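Local coordinates for protein beta-1,3-glucosyltransferase (Paecilomyces sp. J18, PDB 5JVV) that is a glucosyltransferase-type enzyme with a beta-jelly-roll fold of two curved, largely antiparallel beta sheets, as found in many carbohydrate-active enzymes, at residues 12-15 with 16-20; 46-49 with 50-54; 56-59 with 60-63; 109-113 with 114-118; 124-127 with 128-132. All blocks are in the same frame, centred on the assembly; numbering follows the deposited sequence.

Interaction 1 of 5, residues 12-15 with 16-20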
loop_
_atom_site.group_PDB
_atom_site.type_symbol
_atom_site.label_atom_id
_atom_site.label_comp_id
_atom_site.label_asym_id
_atom_site.label_seq_id
_atom_site.Cartn_x
_atom_site.Cartn_y
_atom_site.Cartn_z
ATOM N N LYS A 12 -0.420 -12.913 15.580
ATOM C CA LYS A 12 -0.656 -14.175 14.877
ATOM C C LYS A 12 -2.027 -14.211 14.214
ATOM O O LYS A 12 -2.177 -14.769 13.124
ATOM C CB LYS A 12 -0.519 -15.355 15.840
ATOM C CG LYS A 12 0.775 -15.346 16.620
ATOM C CD LYS A 12 0.833 -16.471 17.646
ATOM C CE LYS A 12 1.067 -17.823 16.988
ATOM N NZ LYS A 12 1.900 -18.718 17.852
ATOM N N ASP A 13 -3.027 -13.625 14.868
ATOM C CA ASP A 13 -4.374 -13.579 14.309
ATOM C C ASP A 13 -4.394 -12.804 13.001
ATOM O O ASP A 13 -5.114 -13.156 12.068
ATOM C CB ASP A 13 -5.356 -12.940 15.297
ATOM C CG ASP A 13 -5.582 -13.790 16.531
ATOM O OD1 ASP A 13 -5.291 -15.003 16.494
ATOM O OD2 ASP A 13 -6.070 -13.238 17.540
ATOM N N PHE A 14 -3.596 -11.742 12.940
ATOM C CA PHE A 14 -3.456 -10.976 11.713
ATOM C C PHE A 14 -2.884 -11.885 10.629
ATOM O O PHE A 14 -3.460 -12.009 9.553
ATOM C CB PHE A 14 -2.530 -9.773 11.948
ATOM C CG PHE A 14 -2.242 -8.970 10.706
ATOM C CD1 PHE A 14 -3.026 -7.872 10.370
ATOM C CD2 PHE A 14 -1.169 -9.315 9.884
ATOM C CE1 PHE A 14 -2.752 -7.134 9.233
ATOM C CE2 PHE A 14 -0.894 -8.590 8.747
ATOM C CZ PHE A 14 -1.676 -7.490 8.424
ATOM N N LEU A 15 -1.750 -12.518 10.905
ATOM C CA LEU A 15 -1.133 -13.404 9.920
ATOM C C LEU A 15 -2.085 -14.522 9.463
ATOM O O LEU A 15 -2.128 -14.865 8.274
ATOM C CB LEU A 15 0.166 -13.994 10.473
ATOM C CG LEU A 15 1.308 -13.003 10.684
ATOM C CD1 LEU A 15 2.469 -13.670 11.406
ATOM C CD2 LEU A 15 1.767 -12.409 9.346
ATOM N N ASP A 16 -2.841 -15.084 10.398
ATOM C CA ASP A 16 -3.777 -16.157 10.067
ATOM C C ASP A 16 -4.924 -15.690 9.175
ATOM O O ASP A 16 -5.603 -16.510 8.564
ATOM C CB ASP A 16 -4.360 -16.776 11.343
ATOM C CG ASP A 16 -3.352 -17.604 12.112
ATOM O OD1 ASP A 16 -2.314 -17.989 11.537
ATOM O OD2 ASP A 16 -3.611 -17.894 13.298
ATOM N N ALA A 17 -5.142 -14.378 9.103
ATOM C CA ALA A 17 -6.263 -13.820 8.340
ATOM C C ALA A 17 -5.894 -13.461 6.906
ATOM O O ALA A 17 -6.704 -12.883 6.180
ATOM C CB ALA A 17 -6.831 -12.604 9.058
ATOM N N PHE A 18 -4.676 -13.805 6.500
ATOM C CA PHE A 18 -4.218 -13.531 5.141
ATOM C C PHE A 18 -3.673 -14.793 4.500
ATOM O O PHE A 18 -3.124 -15.655 5.184
ATOM C CB PHE A 18 -3.120 -12.451 5.142
ATOM C CG PHE A 18 -3.626 -11.070 5.453
ATOM C CD1 PHE A 18 -3.882 -10.174 4.425
ATOM C CD2 PHE A 18 -3.849 -10.667 6.765
ATOM C CE1 PHE A 18 -4.357 -8.897 4.693
ATOM C CE2 PHE A 18 -4.319 -9.396 7.042
ATOM C CZ PHE A 18 -4.574 -8.508 6.005
ATOM N N SER A 19 -3.838 -14.911 3.191
ATOM C CA SER A 19 -3.127 -15.937 2.443
ATOM C C SER A 19 -1.867 -15.298 1.897
ATOM O O SER A 19 -1.823 -14.082 1.681
ATOM C CB SER A 19 -3.986 -16.469 1.298
ATOM O OG SER A 19 -4.339 -15.438 0.393
ATOM N N PHE A 20 -0.836 -16.109 1.682
ATOM C CA PHE A 20 0.418 -15.611 1.143
ATOM C C PHE A 20 0.497 -15.907 -0.351
ATOM O O PHE A 20 0.554 -17.070 -0.766
ATOM C CB PHE A 20 1.609 -16.232 1.874
ATOM C CG PHE A 20 1.895 -15.605 3.221
ATOM C CD1 PHE A 20 3.162 -15.117 3.510
ATOM C CD2 PHE A 20 0.901 -15.502 4.187
ATOM C CE1 PHE A 20 3.436 -14.543 4.751
ATOM C CE2 PHE A 20 1.168 -14.928 5.429
ATOM C CZ PHE A 20 2.434 -14.447 5.707
HETATM O O HOH W 1 -5.749 -16.959 14.534
#
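Phe14 and Phe18 meet through one rim of the Phe18 ring. Phe18 CE2 lies over one face of the Phe14 ring, displaced toward its rim. It is 3.5 Å from Phe14 CE1. The planes are 37° apart, so the pair is neither a stack nor edge-to-face. The neighbouring Phe18 CD2 sits 3.1 Å from Phe14 O, which lies in the Phe18 ring plane. With chi1 at 176°, the Phe14 ring points opposite to its own backbone N and runs along the helix toward Phe18. On another side Leu15 CD2 reaches the edge of the Phe20 ring, 4.2 Å from Phe20 CZ. This is the C-terminal end of helix 11-16, where the chain turns into strand 18-20. Asp16 N bonds to Lys12 O at 2.8 Å in the alpha-helical pattern. The next two bonds span three residues, as in a 3-10 turn: Ala17 N to Phe14 O at 2.9 Å, and Phe18 N to Leu15 O at 3.3 Å. On the exposed side a water donates to Asp13 OD1 and Asp16 OD2. Asp16 OD1 forms a salt bridge with Arg36. Further out, Leu75 of strand 70-77 and Leu294 of strand 289-297 pack on both Phe14 and Phe18.

Interaction 2 of 5, residues 46-49 with 50-54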
loop_
_atom_site.group_PDB
_atom_site.type_symbol
_atom_site.label_atom_id
_atom_site.label_comp_id
_atom_site.label_asym_id
_atom_site.label_seq_id
_atom_site.Cartn_x
_atom_site.Cartn_y
_atom_site.Cartn_z
ATOM N N LYS A 46 7.534 -12.116 11.046
ATOM C CA LYS A 46 7.604 -12.450 12.461
ATOM C C LYS A 46 6.630 -11.570 13.218
ATOM O O LYS A 46 6.206 -10.521 12.719
ATOM C CB LYS A 46 9.021 -12.234 12.994
ATOM C CG LYS A 46 9.535 -10.806 12.844
ATOM C CD LYS A 46 11.039 -10.714 13.125
ATOM C CE LYS A 46 11.551 -9.291 12.906
ATOM N NZ LYS A 46 13.050 -9.218 12.970
ATOM N N VAL A 47 6.278 -12.002 14.425
ATOM C CA VAL A 47 5.541 -11.144 15.349
ATOM C C VAL A 47 6.587 -10.603 16.304
ATOM O O VAL A 47 7.419 -11.358 16.824
ATOM C CB VAL A 47 4.460 -11.915 16.114
ATOM C CG1 VAL A 47 3.808 -11.019 17.164
ATOM C CG2 VAL A 47 3.416 -12.444 15.158
ATOM N N THR A 48 6.595 -9.290 16.495
ATOM C CA THR A 48 7.616 -8.674 17.327
ATOM C C THR A 48 7.237 -8.737 18.803
ATOM O O THR A 48 6.107 -9.093 19.163
ATOM C CB THR A 48 7.866 -7.204 16.955
ATOM O OG1 THR A 48 6.793 -6.392 17.461
ATOM C CG2 THR A 48 7.985 -7.027 15.435
ATOM N N SER A 49 8.182 -8.369 19.653
ATOM C CA SER A 49 7.951 -8.392 21.094
ATOM C C SER A 49 6.911 -7.362 21.546
ATOM O O SER A 49 6.344 -7.493 22.628
ATOM C CB SER A 49 9.269 -8.195 21.837
ATOM O OG SER A 49 9.829 -6.923 21.551
ATOM N N SER A 50 6.658 -6.341 20.729
ATOM C CA SER A 50 5.628 -5.360 21.062
ATOM C C SER A 50 4.254 -5.809 20.560
ATOM O O SER A 50 3.240 -5.147 20.813
ATOM C CB SER A 50 5.974 -3.995 20.478
ATOM O OG SER A 50 5.782 -3.999 19.075
ATOM N N GLY A 51 4.213 -6.935 19.853
ATOM C CA GLY A 51 2.952 -7.491 19.398
ATOM C C GLY A 51 2.581 -7.127 17.967
ATOM O O GLY A 51 1.549 -7.567 17.456
ATOM N N SER A 52 3.425 -6.336 17.309
ATOM C CA SER A 52 3.171 -5.948 15.926
ATOM C C SER A 52 3.617 -7.046 14.972
ATOM O O SER A 52 4.320 -7.980 15.369
ATOM C CB SER A 52 3.928 -4.669 15.603
ATOM O OG SER A 52 5.313 -4.889 15.794
ATOM N N VAL A 53 3.203 -6.927 13.716
ATOM C CA VAL A 53 3.601 -7.861 12.677
ATOM C C VAL A 53 4.629 -7.214 11.747
ATOM O O VAL A 53 4.417 -6.114 11.230
ATOM C CB VAL A 53 2.375 -8.337 11.867
ATOM C CG1 VAL A 53 2.819 -9.116 10.629
ATOM C CG2 VAL A 53 1.468 -9.192 12.740
ATOM N N TYR A 54 5.742 -7.909 11.549
ATOM C CA TYR A 54 6.807 -7.481 10.656
ATOM C C TYR A 54 6.696 -8.251 9.343
ATOM O O TYR A 54 6.646 -9.488 9.344
ATOM C CB TYR A 54 8.164 -7.759 11.324
ATOM C CG TYR A 54 9.398 -7.597 10.450
ATOM C CD1 TYR A 54 10.189 -6.453 10.539
ATOM C CD2 TYR A 54 9.799 -8.599 9.573
ATOM C CE1 TYR A 54 11.320 -6.298 9.757
ATOM C CE2 TYR A 54 10.933 -8.455 8.787
ATOM C CZ TYR A 54 11.691 -7.300 8.886
ATOM O OH TYR A 54 12.821 -7.143 8.108
#
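Lys46 lies over one face of the Tyr54 ring. Its CE is 3.9 Å from the ring centroid, a CH-pi contact. Its NZ stands 4.5 Å from the same centroid, almost exactly on the ring normal, a cation-pi contact. Lys46 CG sits between the backbone N and the carbonyl carbon (chi1 59°), and the chain is extended beyond it. This carries the ammonium group up over the ring. Lys46 itself is on the exposed side of the hairpin. The backbones beneath are held closely: Tyr54 N bonds to Lys46 O at 2.9 Å, and Lys46 N bonds back to Tyr54 O. Tyr288 stacks on the Tyr54 ring from outside the hairpin.

A second tight cluster is made of hydroxyls. Thr48 OG1 lies 2.7 Å from Ser52 OG and 3.1 Å from Ser50 OG. It is hydrogen-bonded to both, with the proton unsettled. Ser52 OG also bonds to Glu290, which ties the cluster to strand 289-297.

The other parts are looser. Val47 CG2 and Val53 CG2 are 4.5 Å apart, on the face turned to helix 11-16, where Leu15 packs against both valines. Ser49 and Ser50 are exposed at the tip, but Ser50 turns its OG back to Thr48.

Gly51 N bonds to Thr48 O at 3.0 Å and closes a type I turn. Thr48 N bonds to Ser52 O at 2.9 Å. Gly51 has a positive phi of 97°, a conformation that suits glycine. The arrangement is a beta hairpin joining strands 45-47 and 53-55 through a type I turn with a classic G1 beta bulge.

Interaction 3 of 5, residues 56-59 with 60-63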
loop_
_atom_site.group_PDB
_atom_site.type_symbol
_atom_site.label_atom_id
_atom_site.label_comp_id
_atom_site.label_asym_id
_atom_site.label_seq_id
_atom_site.Cartn_x
_atom_site.Cartn_y
_atom_site.Cartn_z
ATOM N N GLY A 56 8.965 -8.159 5.971
ATOM C CA GLY A 56 10.168 -7.591 5.398
ATOM C C GLY A 56 10.632 -8.338 4.167
ATOM O O GLY A 56 9.900 -9.163 3.612
ATOM N N VAL A 57 11.853 -8.044 3.747
ATOM C CA VAL A 57 12.414 -8.637 2.537
ATOM C C VAL A 57 13.799 -9.200 2.832
ATOM O O VAL A 57 14.365 -8.972 3.902
ATOM C CB VAL A 57 12.499 -7.603 1.381
ATOM C CG1 VAL A 57 11.129 -6.983 1.106
ATOM C CG2 VAL A 57 13.535 -6.513 1.687
ATOM N N ASP A 58 14.357 -9.946 1.886
ATOM C CA ASP A 58 15.722 -10.428 2.009
ATOM C C ASP A 58 16.657 -9.220 1.910
ATOM O O ASP A 58 16.746 -8.593 0.861
ATOM C CB ASP A 58 15.986 -11.413 0.858
ATOM C CG ASP A 58 17.406 -11.955 0.831
ATOM O OD1 ASP A 58 18.333 -11.350 1.407
ATOM O OD2 ASP A 58 17.604 -13.003 0.178
ATOM N N HIS A 59 17.326 -8.880 3.007
ATOM C CA HIS A 59 18.297 -7.786 2.999
ATOM C C HIS A 59 19.700 -8.304 3.293
ATOM O O HIS A 59 20.554 -7.578 3.815
ATOM C CB HIS A 59 17.902 -6.684 3.994
ATOM C CG HIS A 59 17.683 -7.168 5.397
ATOM N ND1 HIS A 59 18.720 -7.388 6.290
ATOM C CD2 HIS A 59 16.549 -7.467 6.072
ATOM C CE1 HIS A 59 18.229 -7.796 7.441
ATOM N NE2 HIS A 59 16.909 -7.853 7.340
ATOM N N THR A 60 19.931 -9.561 2.934
ATOM C CA THR A 60 21.178 -10.260 3.241
ATOM C C THR A 60 21.941 -10.689 1.991
ATOM O O THR A 60 23.158 -10.486 1.878
ATOM C CB THR A 60 20.864 -11.518 4.077
ATOM O OG1 THR A 60 20.324 -11.117 5.345
ATOM C CG2 THR A 60 22.117 -12.344 4.310
ATOM N N ASN A 61 21.220 -11.287 1.049
ATOM C CA ASN A 61 21.860 -11.957 -0.077
ATOM C C ASN A 61 22.041 -11.094 -1.315
ATOM O O ASN A 61 21.176 -10.290 -1.660
ATOM C CB ASN A 61 21.071 -13.216 -0.447
ATOM C CG ASN A 61 21.050 -14.238 0.676
ATOM O OD1 ASN A 61 22.083 -14.818 1.025
ATOM N ND2 ASN A 61 19.875 -14.467 1.242
ATOM N N THR A 62 23.174 -11.288 -1.987
ATOM C CA THR A 62 23.436 -10.692 -3.292
ATOM C C THR A 62 22.860 -11.649 -4.328
ATOM O O THR A 62 23.004 -12.867 -4.194
ATOM C CB THR A 62 24.952 -10.524 -3.490
ATOM O OG1 THR A 62 25.463 -9.597 -2.513
ATOM C CG2 THR A 62 25.275 -10.032 -4.884
ATOM N N LEU A 63 22.193 -11.111 -5.350
ATOM C CA LEU A 63 21.421 -11.935 -6.272
ATOM C C LEU A 63 21.889 -11.823 -7.710
ATOM O O LEU A 63 22.457 -10.807 -8.125
ATOM C CB LEU A 63 19.945 -11.529 -6.221
ATOM C CG LEU A 63 19.312 -11.487 -4.837
ATOM C CD1 LEU A 63 17.913 -10.921 -4.919
ATOM C CD2 LEU A 63 19.293 -12.899 -4.244
HETATM O O HOH W 2 17.484 -10.870 5.128
#
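Asp58 OD1 is gripped by two backbone N-H groups of the following residues. Thr60 N approaches at 2.8 Å, nearly in line with the C-O bond of the carboxylate. Asn61 N comes from the syn side at 2.9 Å, and its bond is almost straight at 174°. The other oxygen is used as well. Asn61 ND2 donates to Asp58 OD2 at 2.9 Å, on the syn side but tilted from the carboxylate plane. That oxygen lies in the Asn61 amide plane, while the carboxylate and amide planes stand 83° apart. The Asp58 side chain leaves the backbone trans to its N (chi1 178°), which turns the carboxylate toward the N-H groups of Thr60 and Asn61.

The bond from Thr60 N makes this an Asx turn, extended by the bond from Asn61 N. It bends the chain in the long connection between strand 53-55 and strand 70-77, in a part with no regular helix or strand. Three N-H donors on one buried carboxylate hold its rotation and would probably favour its negative charge.

Thr60 and Asn61 are exposed. A water accepts from His59 N at 2.9 Å and is hydrogen-bonded to Thr60 OG1 at the same distance. It sits over the centre of one face of the His59 ring. Thr60 N lies obliquely to that ring.

The second shell comes from strand 70-77. Arg70 donates to the carbonyl oxygens of Asp58 and Asn61, one on each side of the bend. The backbone of Asp58 is hydrogen-bonded to that of Lys71.

Interaction 4 of 5, residues 109-113 with 114-118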
loop_
_atom_site.group_PDB
_atom_site.type_symbol
_atom_site.label_atom_id
_atom_site.label_comp_id
_atom_site.label_asym_id
_atom_site.label_seq_id
_atom_site.Cartn_x
_atom_site.Cartn_y
_atom_site.Cartn_z
ATOM N N ASP A 109 -11.460 -10.317 -7.552
ATOM C CA ASP A 109 -10.992 -11.654 -7.914
ATOM C C ASP A 109 -10.153 -11.666 -9.188
ATOM O O ASP A 109 -9.452 -12.638 -9.466
ATOM C CB ASP A 109 -12.168 -12.623 -8.041
ATOM C CG ASP A 109 -12.873 -12.854 -6.723
ATOM O OD1 ASP A 109 -14.115 -12.724 -6.682
ATOM O OD2 ASP A 109 -12.184 -13.163 -5.727
ATOM N N THR A 110 -10.232 -10.591 -9.964
ATOM C CA THR A 110 -9.342 -10.435 -11.114
ATOM C C THR A 110 -8.637 -9.087 -11.067
ATOM O O THR A 110 -9.093 -8.156 -10.393
ATOM C CB THR A 110 -10.063 -10.617 -12.478
ATOM O OG1 THR A 110 -11.003 -9.556 -12.687
ATOM C CG2 THR A 110 -10.783 -11.948 -12.531
ATOM N N TRP A 111 -7.516 -9.003 -11.776
ATOM C CA TRP A 111 -6.674 -7.818 -11.784
ATOM C C TRP A 111 -5.964 -7.766 -13.130
ATOM O O TRP A 111 -5.528 -8.812 -13.633
ATOM C CB TRP A 111 -5.651 -7.901 -10.634
ATOM C CG TRP A 111 -4.720 -6.734 -10.603
ATOM C CD1 TRP A 111 -4.884 -5.565 -9.912
ATOM C CD2 TRP A 111 -3.497 -6.601 -11.332
ATOM N NE1 TRP A 111 -3.834 -4.716 -10.166
ATOM C CE2 TRP A 111 -2.961 -5.334 -11.027
ATOM C CE3 TRP A 111 -2.793 -7.440 -12.205
ATOM C CZ2 TRP A 111 -1.755 -4.881 -11.572
ATOM C CZ3 TRP A 111 -1.601 -6.993 -12.744
ATOM C CH2 TRP A 111 -1.092 -5.727 -12.428
ATOM N N PRO A 112 -5.808 -6.561 -13.718
ATOM C CA PRO A 112 -6.171 -5.240 -13.187
ATOM C C PRO A 112 -7.539 -4.749 -13.635
ATOM O O PRO A 112 -7.950 -3.634 -13.291
ATOM C CB PRO A 112 -5.114 -4.336 -13.820
ATOM C CG PRO A 112 -4.900 -4.945 -15.176
ATOM C CD PRO A 112 -4.958 -6.442 -14.922
ATOM N N ASP A 113 -8.258 -5.575 -14.378
ATOM C CA ASP A 113 -9.381 -5.051 -15.142
ATOM C C ASP A 113 -10.727 -4.935 -14.421
ATOM O O ASP A 113 -11.736 -4.584 -15.038
ATOM C CB ASP A 113 -9.475 -5.793 -16.479
ATOM C CG ASP A 113 -8.227 -5.588 -17.323
ATOM O OD1 ASP A 113 -8.048 -4.465 -17.844
ATOM O OD2 ASP A 113 -7.402 -6.529 -17.448
ATOM N N ASP A 114 -10.737 -5.207 -13.122
ATOM C CA ASP A 114 -11.891 -4.878 -12.284
ATOM C C ASP A 114 -11.645 -3.588 -11.514
ATOM O O ASP A 114 -12.509 -3.131 -10.749
ATOM C CB ASP A 114 -12.185 -6.011 -11.300
ATOM C CG ASP A 114 -13.172 -7.016 -11.850
ATOM O OD1 ASP A 114 -13.798 -6.725 -12.892
ATOM O OD2 ASP A 114 -13.327 -8.087 -11.225
ATOM N N GLY A 115 -10.465 -3.009 -11.708
ATOM C CA GLY A 115 -10.067 -1.821 -10.967
ATOM C C GLY A 115 -9.501 -2.178 -9.602
ATOM O O GLY A 115 -9.373 -3.360 -9.259
ATOM N N GLU A 116 -9.165 -1.154 -8.818
ATOM C CA GLU A 116 -8.545 -1.364 -7.509
ATOM C C GLU A 116 -8.530 -0.066 -6.712
ATOM O O GLU A 116 -8.681 1.028 -7.272
ATOM C CB GLU A 116 -7.108 -1.875 -7.673
ATOM C CG GLU A 116 -6.147 -0.842 -8.235
ATOM C CD GLU A 116 -4.835 -1.443 -8.683
ATOM O OE1 GLU A 116 -3.816 -1.324 -7.961
ATOM O OE2 GLU A 116 -4.811 -2.054 -9.767
ATOM N N ILE A 117 -8.355 -0.198 -5.396
ATOM C CA ILE A 117 -8.183 0.950 -4.520
ATOM C C ILE A 117 -6.781 0.894 -3.930
ATOM O O ILE A 117 -6.451 -0.050 -3.219
ATOM C CB ILE A 117 -9.197 0.929 -3.359
ATOM C CG1 ILE A 117 -10.636 0.921 -3.887
ATOM C CG2 ILE A 117 -8.974 2.115 -2.420
ATOM C CD1 ILE A 117 -11.624 0.412 -2.857
ATOM N N ASP A 118 -5.946 1.882 -4.236
ATOM C CA ASP A 118 -4.579 1.887 -3.706
ATOM C C ASP A 118 -4.503 2.899 -2.582
ATOM O O ASP A 118 -4.575 4.107 -2.832
ATOM C CB ASP A 118 -3.562 2.242 -4.801
ATOM C CG ASP A 118 -3.641 1.312 -5.997
ATOM O OD1 ASP A 118 -3.903 0.113 -5.798
ATOM O OD2 ASP A 118 -3.459 1.785 -7.133
HETATM O O HOH W 3 -8.786 -5.548 -10.940
HETATM O O HOH W 4 -6.818 -1.632 -11.739
#
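The Trp111 ring has Pro112 CB over the centre of one face and the carboxylate of Glu116 at its edge. Pro112 CB stands 3.6 Å above the ring plane. A cis peptide bond links these two residues, and the proline ring folds back on the indole. At the edge, Trp111 NE1 donates to Glu116 OE2 at 2.9 Å. The bond is bent, 136° at the hydrogen, and the acceptor is tilted from the ring plane. The donor comes from above the carboxylate plane, and the two planes are 54° apart. The indole extends on the far side of CB from the Trp111 backbone N (chi1 178°). This brings its nitrogen to Glu116, although the side chain sets off away from strand 116-121. Trp105 also meets the Trp111 ring.

A type I turn from Pro112 to Gly115 lies between Trp111 and Glu116 in the chain. Gly115 N bonds to Pro112 O at 3.0 Å. One water donates to Pro112 O and to Glu116 OE2, both at 2.8 Å, and joins the turn to the carboxylate. Another water accepts from Asp114 N and donates to the carbonyl oxygens of Thr110 and Gly115, linking three backbone groups of the loop. On the outer side Thr110 OG1 makes a weak bond of 3.1 Å to Asp114 OD2.

The loop leads from strand 100-107 into strand 116-121. Glu116, Asp118 and Glu121 match the Glu-X-Asp-X-X-Glu pattern of family 16 (GH16) enzymes. Two donors, an indole N-H and a water, meet Glu116 OE2. They probably limit how the carboxylate can turn and tie its placement to the loop before it.

Interaction 5 of 5, residues 124-127 with 128-132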
loop_
_atom_site.group_PDB
_atom_site.type_symbol
_atom_site.label_atom_id
_atom_site.label_comp_id
_atom_site.label_asym_id
_atom_site.label_seq_id
_atom_site.Cartn_x
_atom_site.Cartn_y
_atom_site.Cartn_z
ATOM N N ASN A 124 10.407 3.688 -5.359
ATOM C CA ASN A 124 11.743 4.243 -5.232
ATOM C C ASN A 124 11.835 5.212 -4.062
ATOM O O ASN A 124 11.348 4.898 -2.982
ATOM C CB ASN A 124 12.153 4.839 -6.575
ATOM C CG ASN A 124 12.103 3.802 -7.676
ATOM O OD1 ASN A 124 12.558 2.659 -7.479
ATOM N ND2 ASN A 124 11.523 4.159 -8.818
ATOM N N THR A 125 12.430 6.384 -4.259
ATOM C CA THR A 125 12.678 7.294 -3.141
ATOM C C THR A 125 11.560 8.310 -2.900
ATOM O O THR A 125 11.789 9.362 -2.290
ATOM C CB THR A 125 14.003 8.035 -3.330
ATOM O OG1 THR A 125 13.963 8.734 -4.580
ATOM C CG2 THR A 125 15.172 7.049 -3.340
ATOM N N GLN A 126 10.357 7.983 -3.365
ATOM C CA GLN A 126 9.172 8.807 -3.139
ATOM C C GLN A 126 9.029 9.165 -1.660
ATOM O O GLN A 126 9.354 8.361 -0.792
ATOM C CB GLN A 126 7.957 8.011 -3.594
ATOM C CG GLN A 126 6.664 8.767 -3.640
ATOM C CD GLN A 126 5.607 7.981 -4.365
ATOM O OE1 GLN A 126 5.884 7.326 -5.383
ATOM N NE2 GLN A 126 4.388 8.030 -3.856
ATOM N N SER A 127 8.535 10.370 -1.374
ATOM C CA SER A 127 8.436 10.837 0.007
ATOM C C SER A 127 7.011 11.152 0.458
ATOM O O SER A 127 6.762 11.287 1.665
ATOM C CB SER A 127 9.324 12.064 0.217
ATOM O OG SER A 127 8.971 13.091 -0.685
ATOM N N GLN A 128 6.094 11.291 -0.492
ATOM C CA GLN A 128 4.697 11.572 -0.158
ATOM C C GLN A 128 3.820 10.480 -0.756
ATOM O O GLN A 128 4.086 10.014 -1.859
ATOM C CB GLN A 128 4.285 12.961 -0.675
ATOM C CG GLN A 128 5.032 14.116 0.003
ATOM C CD GLN A 128 4.746 15.480 -0.613
ATOM O OE1 GLN A 128 5.670 16.231 -0.936
ATOM N NE2 GLN A 128 3.470 15.817 -0.757
ATOM N N ASN A 129 2.779 10.067 -0.039
ATOM C CA ASN A 129 1.931 8.971 -0.515
ATOM C C ASN A 129 1.198 9.310 -1.802
ATOM O O ASN A 129 0.870 10.469 -2.050
ATOM C CB ASN A 129 0.903 8.602 0.559
ATOM C CG ASN A 129 0.137 7.323 0.234
ATOM O OD1 ASN A 129 0.669 6.412 -0.415
ATOM N ND2 ASN A 129 -1.108 7.247 0.684
ATOM N N THR A 130 0.969 8.295 -2.629
ATOM C CA THR A 130 0.059 8.470 -3.758
ATOM C C THR A 130 -1.102 7.509 -3.624
ATOM O O THR A 130 -0.958 6.291 -3.647
ATOM C CB THR A 130 0.725 8.344 -5.152
ATOM O OG1 THR A 130 1.463 7.121 -5.238
ATOM C CG2 THR A 130 1.655 9.517 -5.407
ATOM N N MET A 131 -2.278 8.096 -3.438
ATOM C CA MET A 131 -3.520 7.336 -3.356
ATOM C C MET A 131 -4.078 7.268 -4.763
ATOM O O MET A 131 -4.125 8.284 -5.459
ATOM C CB MET A 131 -4.518 8.053 -2.441
ATOM C CG MET A 131 -4.037 8.137 -0.983
ATOM S SD MET A 131 -4.923 9.373 -0.026
ATOM C CE MET A 131 -4.159 10.860 -0.685
ATOM N N VAL A 132 -4.488 6.079 -5.198
ATOM C CA VAL A 132 -4.955 5.902 -6.576
ATOM C C VAL A 132 -6.199 5.024 -6.603
ATOM O O VAL A 132 -6.246 4.001 -5.919
ATOM C CB VAL A 132 -3.891 5.197 -7.455
ATOM C CG1 VAL A 132 -4.302 5.231 -8.932
ATOM C CG2 VAL A 132 -2.519 5.827 -7.286
HETATM O O HOH W 5 7.253 14.926 -2.739
#
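Gln126 runs out alongside the backbone of the residues that follow, and its amide meets the peptide carbonyl of Gln128 edge-on. Gln126 NE2 donates to Gln128 O at 2.8 Å, with 161° at the hydrogen. The donor lies in the carbonyl plane, and the acceptor is close to the amide plane. Both groups thus share nearly one plane. The Gln126 chain is stretched out from the start, with chi1 at -171° and an extended course beyond CG. This carries the amide past Ser127 to the carbonyl of Gln128. The other end of the amide is held too: Gln126 OE1 accepts from Val123 N.

Thr130 lies obliquely beside this amide, with Thr130 CG2 3.5 Å from Gln126 NE2. Thr130 has two conformers, so this approach is doubtful in detail. In the conformer given, its OG1 is hydrogen-bonded to Glu121 O.

These residues form the connection between strands 116-121 and 130-134, which are antiparallel neighbours in one sheet of the jelly roll. The Gln126 side chain links the loop to the backbone just before the second strand. Its bond is made within the connection itself, between residues two apart.

Ser127 and Gln128 are joined by a water. It lies 3.2 Å from Ser127 OG and donates to Gln128 OE1 at 2.7 Å. The Gln128 chain is extended beyond CG, and its NE2 donates to Gly169 O. Asn129 turns away from the 124-127 segment, and its buried amide bonds to the backbone of strand 116-121.

Overall arrangement
From the N terminus the contacts follow in series; none nests or crosses. Interaction 1 turns helix 11-16 into strand 18-20. Interaction 2 closes the hairpin of strands 45-47 and 53-55, and it packs on interaction 1, Val53 also meeting Phe14. Interaction 3 bends the connection that follows, before strand 70-77. It touches interaction 2 where His59 nears Tyr54. Interaction 4 closes the loop between strands 100-107 and 116-121, and interaction 5 shapes the next loop, into strand 130-134. These two meet as neighbouring strands, through Asp118 and Val132. Interactions 1, 4 and 5 reach the same sheet, while interaction 2 belongs to the other.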